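Long-range contacts in inosine-uridine nucleoside N-ribohydrolase (Xanthomonas oryzae pv. oryzae, PDB 4KL0), which binds calcium and probably belongs to the inosine-uridine nucleoside hydrolases, enzymes that cleave N-glycosyl bonds, although its own activity is not established: residues P27-D35 with L146-A157; P36-T47 with R76-L87. All coordinates share one frame; numbering follows the deposited sequence.

Contact 1. Residues P27-D35 with L146-A157. With CA (calcium ion), chain B.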
loop_
_atom_site.group_PDB
_atom_site.type_symbol
_atom_site.label_atom_id
_atom_site.label_comp_id
_atom_site.label_asym_id
_atom_site.label_seq_id
_atom_site.Cartn_x
_atom_site.Cartn_y
_atom_site.Cartn_z
ATOM N N PRO A 27 9.206 18.214 -2.147
ATOM C CA PRO A 27 8.526 16.917 -1.918
ATOM C C PRO A 27 7.337 16.798 -2.844
ATOM O O PRO A 27 6.667 17.779 -3.159
ATOM C CB PRO A 27 8.082 16.955 -0.444
ATOM C CG PRO A 27 8.855 18.217 0.193
ATOM C CD PRO A 27 9.027 19.147 -1.017
ATOM N N LEU A 28 7.070 15.572 -3.261
ATOM C CA LEU A 28 5.932 15.293 -4.128
ATOM C C LEU A 28 4.649 15.208 -3.297
ATOM O O LEU A 28 4.511 14.294 -2.482
ATOM C CB LEU A 28 6.216 13.984 -4.897
ATOM C CG LEU A 28 5.131 13.545 -5.915
ATOM C CD1 LEU A 28 4.928 14.557 -7.055
ATOM C CD2 LEU A 28 5.412 12.164 -6.482
ATOM N N ASP A 29 3.672 16.089 -3.508
ATOM C CA ASP A 29 2.408 15.950 -2.777
ATOM C C ASP A 29 1.711 14.679 -3.252
ATOM O O ASP A 29 1.678 14.416 -4.472
ATOM C CB ASP A 29 1.495 17.157 -3.001
ATOM C CG ASP A 29 1.804 18.293 -2.051
ATOM O OD1 ASP A 29 2.777 18.168 -1.272
ATOM O OD2 ASP A 29 1.070 19.313 -2.057
ATOM N N THR A 30 1.162 13.908 -2.299
ATOM C CA THR A 30 0.711 12.532 -2.590
ATOM C C THR A 30 -0.694 12.292 -2.108
ATOM O O THR A 30 -1.027 12.642 -0.973
ATOM C CB THR A 30 1.676 11.500 -1.933
ATOM O OG1 THR A 30 2.989 11.624 -2.507
ATOM C CG2 THR A 30 1.173 10.067 -2.143
ATOM N N LEU A 31 -1.520 11.695 -2.982
ATOM C CA LEU A 31 -2.903 11.279 -2.669
ATOM C C LEU A 31 -2.887 9.736 -2.590
ATOM O O LEU A 31 -2.419 9.053 -3.559
ATOM C CB LEU A 31 -3.882 11.685 -3.784
ATOM C CG LEU A 31 -3.677 13.135 -4.247
ATOM C CD1 LEU A 31 -4.633 13.422 -5.448
ATOM C CD2 LEU A 31 -3.922 14.094 -3.126
ATOM N N LEU A 32 -3.335 9.206 -1.451
ATOM C CA LEU A 32 -3.253 7.757 -1.175
ATOM C C LEU A 32 -4.659 7.182 -1.023
ATOM O O LEU A 32 -5.524 7.737 -0.331
ATOM C CB LEU A 32 -2.417 7.563 0.092
ATOM C CG LEU A 32 -2.141 6.154 0.555
ATOM C CD1 LEU A 32 -1.289 5.418 -0.510
ATOM C CD2 LEU A 32 -1.343 6.125 1.911
ATOM N N PHE A 33 -4.878 6.015 -1.653
ATOM C CA PHE A 33 -6.151 5.297 -1.607
ATOM C C PHE A 33 -5.868 3.932 -0.992
ATOM O O PHE A 33 -5.001 3.211 -1.487
ATOM C CB PHE A 33 -6.685 5.134 -3.047
ATOM C CG PHE A 33 -6.874 6.442 -3.741
ATOM C CD1 PHE A 33 -8.137 7.041 -3.778
ATOM C CD2 PHE A 33 -5.798 7.049 -4.362
ATOM C CE1 PHE A 33 -8.278 8.326 -4.409
ATOM C CE2 PHE A 33 -5.944 8.318 -4.986
ATOM C CZ PHE A 33 -7.232 8.909 -5.003
ATOM N N THR A 34 -6.492 3.615 0.148
ATOM C CA THR A 34 -5.962 2.556 1.035
ATOM C C THR A 34 -7.054 1.869 1.854
ATOM O O THR A 34 -8.171 2.388 1.967
ATOM C CB THR A 34 -4.958 3.219 1.964
ATOM O OG1 THR A 34 -4.398 2.289 2.901
ATOM C CG2 THR A 34 -5.591 4.347 2.745
ATOM N N ASP A 35 -6.786 0.641 2.316
ATOM C CA ASP A 35 -7.790 -0.195 3.011
ATOM C C ASP A 35 -7.125 -0.875 4.207
ATOM O O ASP A 35 -6.985 -2.085 4.240
ATOM C CB ASP A 35 -8.411 -1.242 2.058
ATOM C CG ASP A 35 -7.357 -2.128 1.349
ATOM O OD1 ASP A 35 -6.132 -1.924 1.564
ATOM O OD2 ASP A 35 -7.791 -3.080 0.624
ATOM N N LEU A 146 0.698 16.411 -8.561
ATOM C CA LEU A 146 0.674 15.491 -7.405
ATOM C C LEU A 146 0.791 14.059 -7.921
ATOM O O LEU A 146 0.533 13.773 -9.114
ATOM C CB LEU A 146 -0.639 15.627 -6.654
ATOM C CG LEU A 146 -0.918 16.930 -5.873
ATOM C CD1 LEU A 146 -1.512 17.978 -6.767
ATOM C CD2 LEU A 146 -1.786 16.741 -4.660
ATOM N N GLY A 147 1.196 13.152 -7.039
ATOM C CA GLY A 147 1.166 11.730 -7.380
ATOM C C GLY A 147 -0.019 11.030 -6.737
ATOM O O GLY A 147 -0.483 11.429 -5.674
ATOM N N MET A 148 -0.560 10.019 -7.408
ATOM C CA MET A 148 -1.683 9.238 -6.827
ATOM C C MET A 148 -1.143 7.845 -6.617
ATOM O O MET A 148 -0.502 7.272 -7.491
ATOM C CB MET A 148 -2.895 9.114 -7.786
ATOM C CG MET A 148 -3.797 10.387 -7.940
ATOM S SD MET A 148 -5.129 10.272 -9.267
ATOM C CE MET A 148 -6.084 8.838 -8.708
ATOM N N VAL A 149 -1.346 7.307 -5.428
ATOM C CA VAL A 149 -0.861 5.958 -5.125
ATOM C C VAL A 149 -2.033 5.096 -4.665
ATOM O O VAL A 149 -2.767 5.460 -3.707
ATOM C CB VAL A 149 0.212 6.044 -4.023
ATOM C CG1 VAL A 149 0.638 4.623 -3.667
ATOM C CG2 VAL A 149 1.447 6.883 -4.518
ATOM N N VAL A 150 -2.239 3.990 -5.370
ATOM C CA VAL A 150 -3.437 3.149 -5.090
ATOM C C VAL A 150 -2.989 1.840 -4.515
ATOM O O VAL A 150 -2.314 1.053 -5.169
ATOM C CB VAL A 150 -4.236 2.936 -6.391
ATOM C CG1 VAL A 150 -5.404 1.989 -6.157
ATOM C CG2 VAL A 150 -4.619 4.316 -6.984
ATOM N N ILE A 151 -3.352 1.598 -3.240
ATOM C CA ILE A 151 -2.966 0.354 -2.589
ATOM C C ILE A 151 -4.221 -0.290 -2.028
ATOM O O ILE A 151 -4.123 -0.992 -1.054
ATOM C CB ILE A 151 -1.923 0.585 -1.478
ATOM C CG1 ILE A 151 -2.329 1.701 -0.494
ATOM C CG2 ILE A 151 -0.568 0.997 -2.142
ATOM C CD1 ILE A 151 -1.399 1.854 0.702
ATOM N N ALA A 152 -5.342 -0.140 -2.714
ATOM C CA ALA A 152 -6.624 -0.744 -2.349
ATOM C C ALA A 152 -7.536 -0.693 -3.523
ATOM O O ALA A 152 -7.072 -0.319 -4.594
ATOM C CB ALA A 152 -7.294 0.039 -1.150
ATOM N N GLY A 153 -8.834 -0.976 -3.309
ATOM C CA GLY A 153 -9.818 -0.929 -4.397
ATOM C C GLY A 153 -9.941 0.490 -4.906
ATOM O O GLY A 153 -9.556 1.484 -4.243
ATOM N N MET A 154 -10.491 0.605 -6.114
ATOM C CA MET A 154 -10.337 1.845 -6.833
ATOM C C MET A 154 -11.646 2.635 -6.937
ATOM O O MET A 154 -11.695 3.577 -7.733
ATOM C CB MET A 154 -9.788 1.519 -8.234
ATOM C CG MET A 154 -8.250 1.422 -8.168
ATOM S SD MET A 154 -7.421 0.319 -9.374
ATOM C CE MET A 154 -7.258 -1.119 -8.358
ATOM N N THR A 155 -12.642 2.342 -6.096
ATOM C CA THR A 155 -13.925 3.110 -6.145
ATOM C C THR A 155 -13.679 4.628 -6.099
ATOM O O THR A 155 -14.219 5.417 -6.911
ATOM C CB THR A 155 -14.738 2.730 -4.927
ATOM O OG1 THR A 155 -14.927 1.311 -4.924
ATOM C CG2 THR A 155 -16.059 3.469 -4.873
ATOM N N ASP A 156 -12.884 5.064 -5.135
ATOM C CA ASP A 156 -12.616 6.516 -4.960
ATOM C C ASP A 156 -11.601 7.083 -5.935
ATOM O O ASP A 156 -11.733 8.264 -6.370
ATOM C CB ASP A 156 -12.211 6.784 -3.510
ATOM C CG ASP A 156 -13.212 6.189 -2.568
ATOM O OD1 ASP A 156 -14.397 6.605 -2.619
ATOM O OD2 ASP A 156 -12.875 5.280 -1.810
ATOM N N ALA A 157 -10.546 6.328 -6.259
ATOM C CA ALA A 157 -9.615 6.821 -7.242
ATOM C C ALA A 157 -10.307 7.037 -8.580
ATOM O O ALA A 157 -10.008 8.002 -9.262
ATOM C CB ALA A 157 -8.401 5.831 -7.398
HETATM CA CA CA B . -3.866 -2.560 0.764
HETATM O O HOH W 1 -9.581 -2.906 -1.212
HETATM O O HOH W 2 -5.640 -4.123 -0.307
HETATM O O HOH W 3 -2.896 -3.912 -1.357
HETATM O O HOH W 4 -3.223 -4.831 1.545
#

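Contact 2. Residues P36-T47 with R76-L87. With CA (calcium ion), chain B.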
loop_
_atom_site.group_PDB
_atom_site.type_symbol
_atom_site.label_atom_id
_atom_site.label_comp_id
_atom_site.label_asym_id
_atom_site.label_seq_id
_atom_site.Cartn_x
_atom_site.Cartn_y
_atom_site.Cartn_z
ATOM N N PRO A 36 -6.760 -0.083 5.204
ATOM C CA PRO A 36 -5.910 -0.650 6.289
ATOM C C PRO A 36 -6.666 -1.585 7.258
ATOM O O PRO A 36 -7.923 -1.600 7.379
ATOM C CB PRO A 36 -5.453 0.602 7.050
ATOM C CG PRO A 36 -6.619 1.608 6.864
ATOM C CD PRO A 36 -6.994 1.367 5.376
ATOM N N ASN A 37 -5.839 -2.345 7.966
ATOM C CA ASN A 37 -6.288 -3.235 9.066
ATOM C C ASN A 37 -7.043 -4.487 8.631
ATOM O O ASN A 37 -7.802 -5.052 9.415
ATOM C CB ASN A 37 -7.024 -2.467 10.147
ATOM C CG ASN A 37 -6.919 -3.161 11.492
ATOM O OD1 ASN A 37 -5.829 -3.638 11.847
ATOM N ND2 ASN A 37 -8.042 -3.241 12.244
ATOM N N LYS A 38 -6.853 -4.933 7.394
ATOM C CA LYS A 38 -7.189 -6.336 7.107
ATOM C C LYS A 38 -5.916 -7.161 6.929
ATOM O O LYS A 38 -5.949 -8.400 6.888
ATOM C CB LYS A 38 -8.175 -6.502 5.928
ATOM C CG LYS A 38 -7.899 -5.756 4.629
ATOM C CD LYS A 38 -6.877 -6.478 3.726
ATOM C CE LYS A 38 -6.747 -5.750 2.334
ATOM N NZ LYS A 38 -5.699 -6.465 1.521
ATOM N N ASP A 39 -4.786 -6.469 6.890
ATOM C CA ASP A 39 -3.458 -7.107 6.849
ATOM C C ASP A 39 -2.446 -6.026 7.273
ATOM O O ASP A 39 -2.851 -4.903 7.536
ATOM C CB ASP A 39 -3.176 -7.708 5.471
ATOM C CG ASP A 39 -3.185 -6.690 4.316
ATOM O OD1 ASP A 39 -2.881 -5.491 4.507
ATOM O OD2 ASP A 39 -3.506 -7.158 3.176
ATOM N N PRO A 40 -1.134 -6.319 7.351
ATOM C CA PRO A 40 -0.218 -5.256 7.776
ATOM C C PRO A 40 0.155 -4.226 6.747
ATOM O O PRO A 40 0.668 -3.166 7.123
ATOM C CB PRO A 40 1.092 -6.019 8.129
ATOM C CG PRO A 40 0.732 -7.518 8.073
ATOM C CD PRO A 40 -0.469 -7.629 7.181
ATOM N N ASP A 41 -0.095 -4.513 5.476
ATOM C CA ASP A 41 0.559 -3.796 4.359
ATOM C C ASP A 41 0.340 -2.300 4.351
ATOM O O ASP A 41 1.281 -1.530 4.137
ATOM C CB ASP A 41 -0.041 -4.289 3.079
ATOM C CG ASP A 41 0.604 -5.495 2.606
ATOM O OD1 ASP A 41 0.332 -6.595 3.191
ATOM O OD2 ASP A 41 1.349 -5.344 1.608
ATOM N N ASP A 42 -0.920 -1.865 4.484
ATOM C CA ASP A 42 -1.176 -0.438 4.370
ATOM C C ASP A 42 -0.487 0.321 5.474
ATOM O O ASP A 42 0.036 1.427 5.239
ATOM C CB ASP A 42 -2.701 -0.162 4.333
ATOM C CG ASP A 42 -3.389 -0.876 3.171
ATOM O OD1 ASP A 42 -3.775 -0.161 2.240
ATOM O OD2 ASP A 42 -3.528 -2.157 3.202
ATOM N N VAL A 43 -0.514 -0.238 6.694
ATOM C CA VAL A 43 0.107 0.485 7.807
ATOM C C VAL A 43 1.625 0.501 7.730
ATOM O O VAL A 43 2.227 1.511 8.108
ATOM C CB VAL A 43 -0.426 -0.033 9.139
ATOM C CG1 VAL A 43 0.396 0.561 10.325
ATOM C CG2 VAL A 43 -1.921 0.393 9.226
ATOM N N VAL A 44 2.247 -0.555 7.178
ATOM C CA VAL A 44 3.675 -0.466 6.882
ATOM C C VAL A 44 3.920 0.667 5.879
ATOM O O VAL A 44 4.902 1.438 6.023
ATOM C CB VAL A 44 4.240 -1.803 6.307
ATOM C CG1 VAL A 44 5.776 -1.628 6.080
ATOM C CG2 VAL A 44 3.960 -2.946 7.326
ATOM N N THR A 45 3.000 0.829 4.913
ATOM C CA THR A 45 3.173 1.901 3.929
ATOM C C THR A 45 3.086 3.270 4.609
ATOM O O THR A 45 3.858 4.186 4.267
ATOM C CB THR A 45 2.079 1.803 2.836
ATOM O OG1 THR A 45 2.073 0.480 2.326
ATOM C CG2 THR A 45 2.348 2.793 1.704
ATOM N N TYR A 46 2.153 3.458 5.557
ATOM C CA TYR A 46 2.028 4.745 6.233
ATOM C C TYR A 46 3.336 5.013 6.991
ATOM O O TYR A 46 3.832 6.165 7.053
ATOM C CB TYR A 46 0.890 4.748 7.269
ATOM C CG TYR A 46 -0.482 4.379 6.762
ATOM C CD1 TYR A 46 -0.790 4.416 5.401
ATOM C CD2 TYR A 46 -1.467 3.986 7.625
ATOM C CE1 TYR A 46 -2.052 4.025 4.930
ATOM C CE2 TYR A 46 -2.717 3.632 7.190
ATOM C CZ TYR A 46 -3.020 3.646 5.843
ATOM O OH TYR A 46 -4.263 3.223 5.465
ATOM N N THR A 47 3.884 3.933 7.595
ATOM C CA THR A 47 5.131 4.047 8.390
ATOM C C THR A 47 6.333 4.456 7.526
ATOM O O THR A 47 7.019 5.429 7.850
ATOM C CB THR A 47 5.418 2.757 9.126
ATOM O OG1 THR A 47 4.297 2.470 9.967
ATOM C CG2 THR A 47 6.644 2.872 10.034
ATOM N N ARG A 76 -11.910 1.858 9.423
ATOM C CA ARG A 76 -10.594 1.847 8.806
ATOM C C ARG A 76 -10.000 3.242 8.758
ATOM O O ARG A 76 -8.820 3.392 9.035
ATOM C CB ARG A 76 -10.655 1.230 7.400
ATOM C CG ARG A 76 -11.076 -0.200 7.360
ATOM C CD ARG A 76 -10.872 -0.777 5.924
ATOM N NE ARG A 76 -11.661 -1.990 5.733
ATOM C CZ ARG A 76 -11.406 -3.164 6.289
ATOM N NH1 ARG A 76 -10.325 -3.329 7.119
ATOM N NH2 ARG A 76 -12.208 -4.199 6.028
ATOM N N ALA A 77 -10.817 4.259 8.446
ATOM C CA ALA A 77 -10.322 5.613 8.361
ATOM C C ALA A 77 -9.881 6.117 9.751
ATOM O O ALA A 77 -8.883 6.782 9.873
ATOM C CB ALA A 77 -11.423 6.546 7.780
ATOM N N GLN A 78 -10.652 5.800 10.774
ATOM C CA GLN A 78 -10.284 6.127 12.133
ATOM C C GLN A 78 -8.989 5.455 12.504
ATOM O O GLN A 78 -8.152 6.062 13.176
ATOM C CB GLN A 78 -11.370 5.711 13.094
ATOM C CG GLN A 78 -12.652 6.604 12.969
ATOM C CD GLN A 78 -13.757 6.072 13.842
ATOM O OE1 GLN A 78 -13.519 5.748 15.007
ATOM N NE2 GLN A 78 -14.963 5.945 13.295
ATOM N N LEU A 79 -8.795 4.191 12.114
ATOM C CA LEU A 79 -7.497 3.580 12.365
ATOM C C LEU A 79 -6.320 4.254 11.620
ATOM O O LEU A 79 -5.269 4.446 12.184
ATOM C CB LEU A 79 -7.562 2.087 12.038
ATOM C CG LEU A 79 -6.277 1.297 12.134
ATOM C CD1 LEU A 79 -6.651 -0.066 12.468
ATOM C CD2 LEU A 79 -5.520 1.316 10.785
ATOM N N ALA A 80 -6.510 4.571 10.338
ATOM C CA ALA A 80 -5.480 5.256 9.607
ATOM C C ALA A 80 -5.119 6.561 10.291
ATOM O O ALA A 80 -3.938 6.861 10.492
ATOM C CB ALA A 80 -5.869 5.490 8.146
ATOM N N LYS A 81 -6.141 7.324 10.681
ATOM C CA LYS A 81 -5.859 8.610 11.290
ATOM C C LYS A 81 -5.169 8.430 12.652
ATOM O O LYS A 81 -4.200 9.151 12.969
ATOM C CB LYS A 81 -7.166 9.407 11.360
ATOM C CG LYS A 81 -7.033 10.776 12.066
ATOM C CD LYS A 81 -6.233 11.720 11.208
ATOM C CE LYS A 81 -6.297 13.144 11.740
ATOM N NZ LYS A 81 -5.394 13.956 10.914
ATOM N N GLY A 82 -5.608 7.432 13.421
ATOM C CA GLY A 82 -4.883 7.042 14.632
ATOM C C GLY A 82 -3.407 6.715 14.432
ATOM O O GLY A 82 -2.550 7.061 15.269
ATOM N N VAL A 83 -3.085 6.034 13.329
ATOM C CA VAL A 83 -1.707 5.722 13.020
ATOM C C VAL A 83 -0.928 6.960 12.585
ATOM O O VAL A 83 0.165 7.217 13.110
ATOM C CB VAL A 83 -1.619 4.624 11.950
ATOM C CG1 VAL A 83 -0.165 4.467 11.410
ATOM C CG2 VAL A 83 -2.152 3.291 12.501
ATOM N N PHE A 84 -1.511 7.793 11.717
ATOM C CA PHE A 84 -0.833 9.054 11.361
ATOM C C PHE A 84 -0.540 9.938 12.590
ATOM O O PHE A 84 0.540 10.504 12.681
ATOM C CB PHE A 84 -1.614 9.812 10.291
ATOM C CG PHE A 84 -1.686 9.087 8.989
ATOM C CD1 PHE A 84 -0.524 8.627 8.354
ATOM C CD2 PHE A 84 -2.916 8.874 8.409
ATOM C CE1 PHE A 84 -0.637 7.921 7.120
ATOM C CE2 PHE A 84 -3.055 8.180 7.195
ATOM C CZ PHE A 84 -1.904 7.739 6.562
ATOM N N ASP A 85 -1.489 9.981 13.514
ATOM C CA ASP A 85 -1.300 10.742 14.766
ATOM C C ASP A 85 -0.083 10.226 15.561
ATOM O O ASP A 85 0.783 11.001 16.018
ATOM C CB ASP A 85 -2.543 10.620 15.638
ATOM C CG ASP A 85 -3.737 11.420 15.125
ATOM O OD1 ASP A 85 -3.602 12.312 14.234
ATOM O OD2 ASP A 85 -4.831 11.139 15.664
ATOM N N ARG A 86 0.029 8.904 15.688
ATOM C CA ARG A 86 1.152 8.248 16.425
ATOM C C ARG A 86 2.496 8.295 15.683
ATOM O O ARG A 86 3.563 8.054 16.246
ATOM C CB ARG A 86 0.759 6.812 16.722
ATOM C CG ARG A 86 -0.399 6.792 17.700
ATOM C CD ARG A 86 -0.955 5.384 17.874
ATOM N NE ARG A 86 -1.973 5.289 18.935
ATOM C CZ ARG A 86 -3.247 5.666 18.820
ATOM N NH1 ARG A 86 -3.705 6.272 17.740
ATOM N NH2 ARG A 86 -4.074 5.498 19.853
ATOM N N LEU A 87 2.439 8.575 14.386
ATOM C CA LEU A 87 3.648 8.777 13.578
ATOM C C LEU A 87 3.989 10.265 13.488
ATOM O O LEU A 87 4.878 10.641 12.758
ATOM C CB LEU A 87 3.415 8.257 12.135
ATOM C CG LEU A 87 3.226 6.757 11.948
ATOM C CD1 LEU A 87 2.828 6.515 10.460
ATOM C CD2 LEU A 87 4.505 5.970 12.333
HETATM CA CA CA B . -3.866 -2.560 0.764
HETATM O O HOH W 2 -5.640 -4.123 -0.307
HETATM O O HOH W 4 -3.223 -4.831 1.545
HETATM O O HOH W 3 -2.896 -3.912 -1.357
#

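Contact 1. Residues P27-D35 with L146-A157
Five backbone hydrogen bonds join residues 29-33 to residues 147-151 in parallel register, alternating from one strand to the other: G147 N to D29 O, L31 N to G147 O, V149 N to L31 O, F33 N to V149 O and I151 N to F33 O. The straightest is L31 N to G147 O, 2.9 Å and 173° at the hydrogen.

Apolar packing covers both faces of the pair. On the face carrying L31 and F33, the aromatic ring of F33 receives CB of A157 over its centre, a CH-pi contact of 3.8 Å from CB to the ring centroid. M148 is bent at chi3 (59°), which brings its CE to 3.8 Å from F33 CE2. On the other face, CD1 of L32 lies 3.8 Å from both V149 CG1 and I151 CD1.

Metal bonds and water take over where the strands end. Calcium is bound by D35 OD1 at 2.5 Å and by the carbonyl O of I151 at 2.4 Å, while D42 and D318 supply the other protein ligands. D35 OD2 accepts from water 1, which in turn accepts from G153 N, and from water 2 on the metal.

Adjacent parallel strands whose C-terminal ends carry the ligands are characteristic of Rossmann-like sheets; here they build the calcium site expected of the nucleoside hydrolase family.

Contact 2. Residues P36-T47 with R76-L87
Helices 41-47 and 76-86 run in roughly the same direction, their axes 10.4 Å apart at closest approach and inclined at 31°, the loop that precedes the first helix passing over R76 and L79 of the second. The hydrogen bond between the segments is made in that loop: R76 NH1 donates to P36 O over 3.0 Å. The carbonyl oxygen lies near the guanidinium plane, whereas the donor is tilted 31° from the plane of the carbonyl. Extended from CG to NE, the arginine runs its CG and CD past the same oxygen; its NE and NH2 are held by carbonyls of L67, H110 and K112.

L79 reaches into the loop with both branches. CD1 meets N37 CG at 3.3 Å, the two side chains crossing at about a right angle, while CD2 packs against both P36 CB and V43 CG2. N37 OD1 is hydrogen-bonded to Y252.

Farther along, Y46 lies between the helices. F84 CZ comes over one face of its ring and the carbonyl O of D42 over the opposite face; the two aromatic planes are inclined at 41°, with centroids 4.6 Å apart. V83 CG1 sits at the ring edge, 4.0 Å from Y46 CD2, and A80 CB is 3.8 Å from Y46 CE2. At the far end L87 CD1 packs 3.6 Å from Y46 O.

D39 OD1 accepts from D41 N, a capping bond in the turn that leads into the helix, and D39 OD2 forms a salt bridge with K38 NZ. D42 binds calcium through both carboxylate oxygens. This aspartate-rich loop between strand and helix is probably a lengthened counterpart of the DTDPGxDD signature of nucleoside hydrolases, without its glycine, seated against a neighbouring helix of the Rossmann-like fold.

Strand 28-34 of contact 1 leads through D35 directly into the loop and helix of contact 2, and the two centres lie 14 Å apart. The calcium ion joins them: D35 and the carbonyl of I151 come from contact 1, D42 from contact 2, and waters 2, 3 and 4 on the metal belong to both. T34 OG1 couples the contacts a second time, 2.6 Å from D42 OD1 and 2.7 Å from Y46 OH, both probable hydrogen bonds; it therefore ties a metal ligand to the tyrosine held between the helices. Beside it, L32 CD2 packs 3.7 Å from Y46 CE1, joining the sheet to the helix layer.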